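Local coordinates for folylpolyglutamate synthase protein FOLC (Mycobacterium tuberculosis, PDB 2VOS) that probably adds L-glutamate to dihydropteroate, and further glutamates to tetrahydrofolate, in ATP-dependent ligase reactions that release ADP and phosphate, at residues I219-A223 against S249-A254; A392-P396 against R424-R429. All coordinates share one frame; numbering follows the deposited sequence.

Contact 1 (I219-A223 against S249-A254); sequences IITRA and SVRADA
I220 turns its side chain onto the C-terminal end of helix 239-251, where the loop between helix 209-217 and strand 231-234 packs in the Mur ligase middle domain. With CG1 beside the backbone N (chi1 -58°), CG2 stands anti to it and rests against two methyl groups, 3.7 Å from A252 CB and 3.6 Å from A254 CB, whereas CD1 lies 3.7 Å from OG of S249. That hydroxyl is hydrogen-bonded to the carbonyl of L245 one helical turn back, so a small polar residue can lie here beside an aliphatic one; both I220 and S249 also touch A232 of strand 231-234. A branched residue facing two alanines lets the loop run close to the helix end, and A252 CB lies 3.4 Å from the I220 carbonyl oxygen. T221 turns away, its hydroxyl bonded to N188. At R222 the backbones come nearest, and its CA makes a C-H...O contact with A252 O at 3.3 Å. A water accepts from the N-H of A223 and can donate to A252 O, a likely bridge. R222 itself, extended from CG to NE, runs alongside D253, and NH1 lies 3.1 Å from D253 OD1; D229 is a long, weak ion-pair partner of NH1. D253 has the positive phi of a Schellman motif, with A254 N bonded to S249 O at 2.7 Å. Direct hydrogen bonds between the segments are absent: methyl packing joins them, and because D253 OD1 sits over a guanidinium face, toward its rim, charge alone holds the exposed R222-D253 pair, with no directional N-H bond.

Contact 2 (A392-P396 against R424-R429); sequences AALEP and RFGPDR
E395 and R429 meet through a straight, charged hydrogen bond: R429 NH1 donates to E395 OE2 over 2.7 Å with an N-H...O angle of 172°. The oxygen lies in the guanidinium plane and accepts on its anti lone pair, the one away from the other carboxylate oxygen. R429 NH2 reaches the backbone as well, donating to E395 O at 3.0 Å in the carbonyl plane, so the end of the guanidinium grips both the side chain and the main chain of one residue. A glutamate suits this place because its chain can serve two neighbours: CG, anti to the backbone N (chi1 -174°), is laid over the F425 ring, and the bend at chi2 swings the carboxylate to R429, whose plane it meets at 68°.

CG sits 4.0 Å from the ring centroid, almost exactly on the normal, a CH-pi contact, while CZ of the phenyl approaches E395 CA at 3.6 Å. F425 also places CD2 over one face of the R429 guanidinium. Earlier in the two helices, A392 CB lies over a face of the R424 guanidinium, 3.7 Å from CZ; a methyl is small enough to let that flat group lie across it.

Second-shell partners hold the arginines. R424 NH2 forms a salt bridge with D388. R429 donates from NE to the carbonyl of D399 and from NH2 to that of F398, bonds that with those to E395 fix the guanidinium's rotation. Helix 414-425 is the crossover of a beta-alpha-beta unit between parallel strands 400-403 and 430-432, and R429 leads into the latter, an edge strand of the glutamate ligase domain. F425 packs on V401, R429 shares backbone hydrogen bonds with V401, and L394 leans on helix 356-368.

The two contacts follow one another along the chain and lie in different parts of the ligase, contact 1 in the Mur ligase middle domain and contact 2 in the glutamate ligase domain. Their centres are 44 Å apart and their nearest atoms about 27 Å, so they do not touch. Contact 1 lies away from the nucleotide and metal sites. Contact 2 comes closer to the nucleotide: the side chain of L394 is about 9 Å from bound ADP, about 8 Å from the side chain of the ADP-binding D351 and about 9 Å from that of H354, a magnesium ligand. Each fastens a helix end, contact 1 with a charge-only pair, contact 2 with in-plane hydrogen bonds.

Contact 1 (I219-A223 against S249-A254)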
loop_
_atom_site.group_PDB
_atom_site.type_symbol
_atom_site.label_atom_id
_atom_site.label_comp_id
_atom_site.label_asym_id
_atom_site.label_seq_id
_atom_site.Cartn_x
_atom_site.Cartn_y
_atom_site.Cartn_z
ATOM N N ILE A 219 -16.694 -3.686 -1.129
ATOM C CA ILE A 219 -16.686 -2.330 -0.592
ATOM C C ILE A 219 -17.566 -1.380 -1.425
ATOM O O ILE A 219 -17.752 -0.195 -1.065
ATOM C CB ILE A 219 -15.222 -1.740 -0.434
ATOM C CG1 ILE A 219 -14.592 -1.456 -1.826
ATOM C CG2 ILE A 219 -14.365 -2.664 0.466
ATOM C CD1 ILE A 219 -13.463 -0.395 -1.789
ATOM N N ILE A 220 -18.064 -1.864 -2.557
ATOM C CA ILE A 220 -18.949 -1.035 -3.370
ATOM C C ILE A 220 -20.369 -1.261 -2.807
ATOM O O ILE A 220 -20.923 -2.353 -2.992
ATOM C CB ILE A 220 -18.918 -1.492 -4.879
ATOM C CG1 ILE A 220 -17.489 -1.445 -5.469
ATOM C CG2 ILE A 220 -19.889 -0.663 -5.735
ATOM C CD1 ILE A 220 -17.307 -2.305 -6.767
ATOM N N THR A 221 -20.966 -0.261 -2.149
ATOM C CA THR A 221 -22.241 -0.452 -1.430
ATOM C C THR A 221 -23.316 0.487 -1.957
ATOM O O THR A 221 -22.982 1.582 -2.441
ATOM C CB THR A 221 -22.057 -0.192 0.087
ATOM O OG1 THR A 221 -21.671 1.166 0.271
ATOM C CG2 THR A 221 -20.927 -1.026 0.643
ATOM N N ARG A 222 -24.582 0.105 -1.854
ATOM C CA ARG A 222 -25.678 0.984 -2.288
ATOM C C ARG A 222 -25.733 2.217 -1.373
ATOM O O ARG A 222 -25.594 2.096 -0.155
ATOM C CB ARG A 222 -26.999 0.232 -2.274
ATOM C CG ARG A 222 -28.228 1.100 -2.678
ATOM C CD ARG A 222 -29.432 0.234 -3.112
ATOM N NE ARG A 222 -30.655 0.992 -3.445
ATOM C CZ ARG A 222 -30.734 2.059 -4.256
ATOM N NH1 ARG A 222 -29.645 2.573 -4.828
ATOM N NH2 ARG A 222 -31.919 2.636 -4.492
ATOM N N ALA A 223 -25.881 3.402 -1.953
ATOM C CA ALA A 223 -25.954 4.653 -1.184
ATOM C C ALA A 223 -27.325 4.779 -0.482
ATOM O O ALA A 223 -28.325 4.212 -0.958
ATOM C CB ALA A 223 -25.736 5.849 -2.110
ATOM N N SER A 249 -21.184 -3.888 -9.194
ATOM C CA SER A 249 -21.499 -2.464 -9.244
ATOM C C SER A 249 -22.973 -2.307 -9.638
ATOM O O SER A 249 -23.649 -1.350 -9.221
ATOM C CB SER A 249 -20.601 -1.737 -10.258
ATOM O OG SER A 249 -19.220 -1.771 -9.893
ATOM N N VAL A 250 -23.444 -3.212 -10.492
ATOM C CA VAL A 250 -24.879 -3.250 -10.848
ATOM C C VAL A 250 -25.719 -3.603 -9.600
ATOM O O VAL A 250 -26.733 -2.965 -9.310
ATOM C CB VAL A 250 -25.165 -4.274 -11.982
ATOM C CG1 VAL A 250 -26.675 -4.505 -12.157
ATOM C CG2 VAL A 250 -24.523 -3.851 -13.287
ATOM N N ARG A 251 -25.283 -4.603 -8.834
ATOM C CA ARG A 251 -26.039 -4.937 -7.606
ATOM C C ARG A 251 -26.081 -3.784 -6.604
ATOM O O ARG A 251 -27.107 -3.611 -5.936
ATOM C CB ARG A 251 -25.576 -6.246 -6.948
ATOM N N ALA A 252 -25.007 -2.963 -6.535
ATOM C CA ALA A 252 -24.958 -1.798 -5.626
ATOM C C ALA A 252 -25.565 -0.504 -6.187
ATOM O O ALA A 252 -25.487 0.575 -5.536
ATOM C CB ALA A 252 -23.472 -1.521 -5.132
ATOM N N ASP A 253 -26.150 -0.576 -7.389
ATOM C CA ASP A 253 -26.592 0.648 -8.066
ATOM C C ASP A 253 -25.461 1.656 -8.279
ATOM O O ASP A 253 -25.678 2.874 -8.197
ATOM C CB ASP A 253 -27.614 1.337 -7.190
ATOM C CG ASP A 253 -28.972 1.309 -7.776
ATOM O OD1 ASP A 253 -29.833 0.567 -7.240
ATOM O OD2 ASP A 253 -29.155 2.024 -8.789
ATOM N N ALA A 254 -24.249 1.175 -8.505
ATOM C CA ALA A 254 -23.120 2.096 -8.531
ATOM C C ALA A 254 -22.856 2.611 -9.950
ATOM O O ALA A 254 -22.943 1.837 -10.888
ATOM C CB ALA A 254 -21.863 1.381 -7.933
HETATM O O HOH W 1 -25.613 3.591 -4.931
#

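Contact 2 (A392-P396 against R424-R429)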
loop_
_atom_site.group_PDB
_atom_site.type_symbol
_atom_site.label_atom_id
_atom_site.label_comp_id
_atom_site.label_asym_id
_atom_site.label_seq_id
_atom_site.Cartn_x
_atom_site.Cartn_y
_atom_site.Cartn_z
ATOM N N ALA A 392 11.227 -14.927 -10.076
ATOM C CA ALA A 392 11.232 -15.030 -11.542
ATOM C C ALA A 392 11.101 -13.620 -12.191
ATOM O O ALA A 392 11.698 -13.358 -13.226
ATOM C CB ALA A 392 10.119 -15.951 -12.014
ATOM N N ALA A 393 10.403 -12.703 -11.531
ATOM C CA ALA A 393 10.241 -11.355 -12.055
ATOM C C ALA A 393 11.521 -10.559 -11.857
ATOM O O ALA A 393 11.825 -9.641 -12.641
ATOM C CB ALA A 393 9.063 -10.612 -11.336
ATOM N N LEU A 394 12.300 -10.898 -10.827
ATOM C CA LEU A 394 13.481 -10.082 -10.493
ATOM C C LEU A 394 14.757 -10.627 -11.103
ATOM O O LEU A 394 15.757 -9.893 -11.239
ATOM C CB LEU A 394 13.650 -9.952 -8.972
ATOM C CG LEU A 394 12.443 -9.225 -8.363
ATOM C CD1 LEU A 394 12.438 -9.229 -6.809
ATOM C CD2 LEU A 394 12.386 -7.823 -8.915
ATOM N N GLU A 395 14.742 -11.913 -11.477
ATOM C CA GLU A 395 15.983 -12.526 -12.007
ATOM C C GLU A 395 16.562 -11.808 -13.217
ATOM O O GLU A 395 17.768 -11.724 -13.349
ATOM C CB GLU A 395 15.779 -14.002 -12.332
ATOM C CG GLU A 395 17.092 -14.686 -12.740
ATOM C CD GLU A 395 17.373 -14.564 -14.232
ATOM O OE1 GLU A 395 16.426 -14.224 -14.951
ATOM O OE2 GLU A 395 18.522 -14.805 -14.671
ATOM N N PRO A 396 15.706 -11.322 -14.136
ATOM C CA PRO A 396 16.255 -10.590 -15.274
ATOM C C PRO A 396 16.950 -9.251 -14.921
ATOM O O PRO A 396 17.656 -8.698 -15.769
ATOM C CB PRO A 396 15.021 -10.320 -16.144
ATOM C CG PRO A 396 14.025 -11.422 -15.756
ATOM C CD PRO A 396 14.240 -11.492 -14.255
ATOM N N ARG A 424 15.901 -20.237 -9.370
ATOM C CA ARG A 424 15.770 -19.234 -10.433
ATOM C C ARG A 424 17.080 -18.540 -10.856
ATOM O O ARG A 424 17.283 -18.272 -12.023
ATOM C CB ARG A 424 14.750 -18.161 -10.026
ATOM C CG ARG A 424 13.374 -18.722 -9.872
ATOM C CD ARG A 424 12.711 -18.688 -11.225
ATOM N NE ARG A 424 11.408 -19.328 -11.169
ATOM C CZ ARG A 424 10.674 -19.583 -12.244
ATOM N NH1 ARG A 424 11.132 -19.226 -13.442
ATOM N NH2 ARG A 424 9.506 -20.200 -12.124
ATOM N N PHE A 425 17.963 -18.247 -9.919
ATOM C CA PHE A 425 19.179 -17.521 -10.241
ATOM C C PHE A 425 20.379 -18.411 -10.591
ATOM O O PHE A 425 21.304 -17.950 -11.285
ATOM C CB PHE A 425 19.567 -16.617 -9.074
ATOM C CG PHE A 425 18.735 -15.371 -8.964
ATOM C CD1 PHE A 425 17.416 -15.445 -8.525
ATOM C CD2 PHE A 425 19.284 -14.122 -9.255
ATOM C CE1 PHE A 425 16.642 -14.281 -8.401
ATOM C CE2 PHE A 425 18.519 -12.955 -9.127
ATOM C CZ PHE A 425 17.210 -13.031 -8.706
ATOM N N GLY A 426 20.354 -19.664 -10.120
ATOM C CA GLY A 426 21.538 -20.509 -10.093
ATOM C C GLY A 426 22.261 -20.146 -8.812
ATOM O O GLY A 426 22.305 -18.978 -8.438
ATOM N N PRO A 427 22.795 -21.142 -8.101
ATOM C CA PRO A 427 23.519 -20.936 -6.856
ATOM C C PRO A 427 24.697 -19.938 -6.915
ATOM O O PRO A 427 24.979 -19.297 -5.900
ATOM C CB PRO A 427 24.003 -22.346 -6.500
ATOM C CG PRO A 427 24.013 -23.071 -7.809
ATOM C CD PRO A 427 22.763 -22.572 -8.466
ATOM N N ASP A 428 25.355 -19.775 -8.071
ATOM C CA ASP A 428 26.428 -18.762 -8.212
ATOM C C ASP A 428 25.999 -17.300 -8.047
ATOM O O ASP A 428 26.826 -16.458 -7.770
ATOM C CB ASP A 428 27.172 -18.932 -9.535
ATOM C CG ASP A 428 27.910 -20.268 -9.604
ATOM O OD1 ASP A 428 29.157 -20.301 -9.447
ATOM O OD2 ASP A 428 27.231 -21.310 -9.798
ATOM N N ARG A 429 24.716 -17.005 -8.207
ATOM C CA ARG A 429 24.223 -15.626 -8.077
ATOM C C ARG A 429 23.479 -15.379 -6.759
ATOM O O ARG A 429 22.731 -14.372 -6.595
ATOM C CB ARG A 429 23.342 -15.298 -9.286
ATOM C CG ARG A 429 24.094 -15.347 -10.600
ATOM C CD ARG A 429 23.109 -15.365 -11.758
ATOM N NE ARG A 429 22.268 -14.161 -11.790
ATOM C CZ ARG A 429 21.157 -14.088 -12.531
ATOM N NH1 ARG A 429 20.783 -15.145 -13.277
ATOM N NH2 ARG A 429 20.411 -12.979 -12.553
#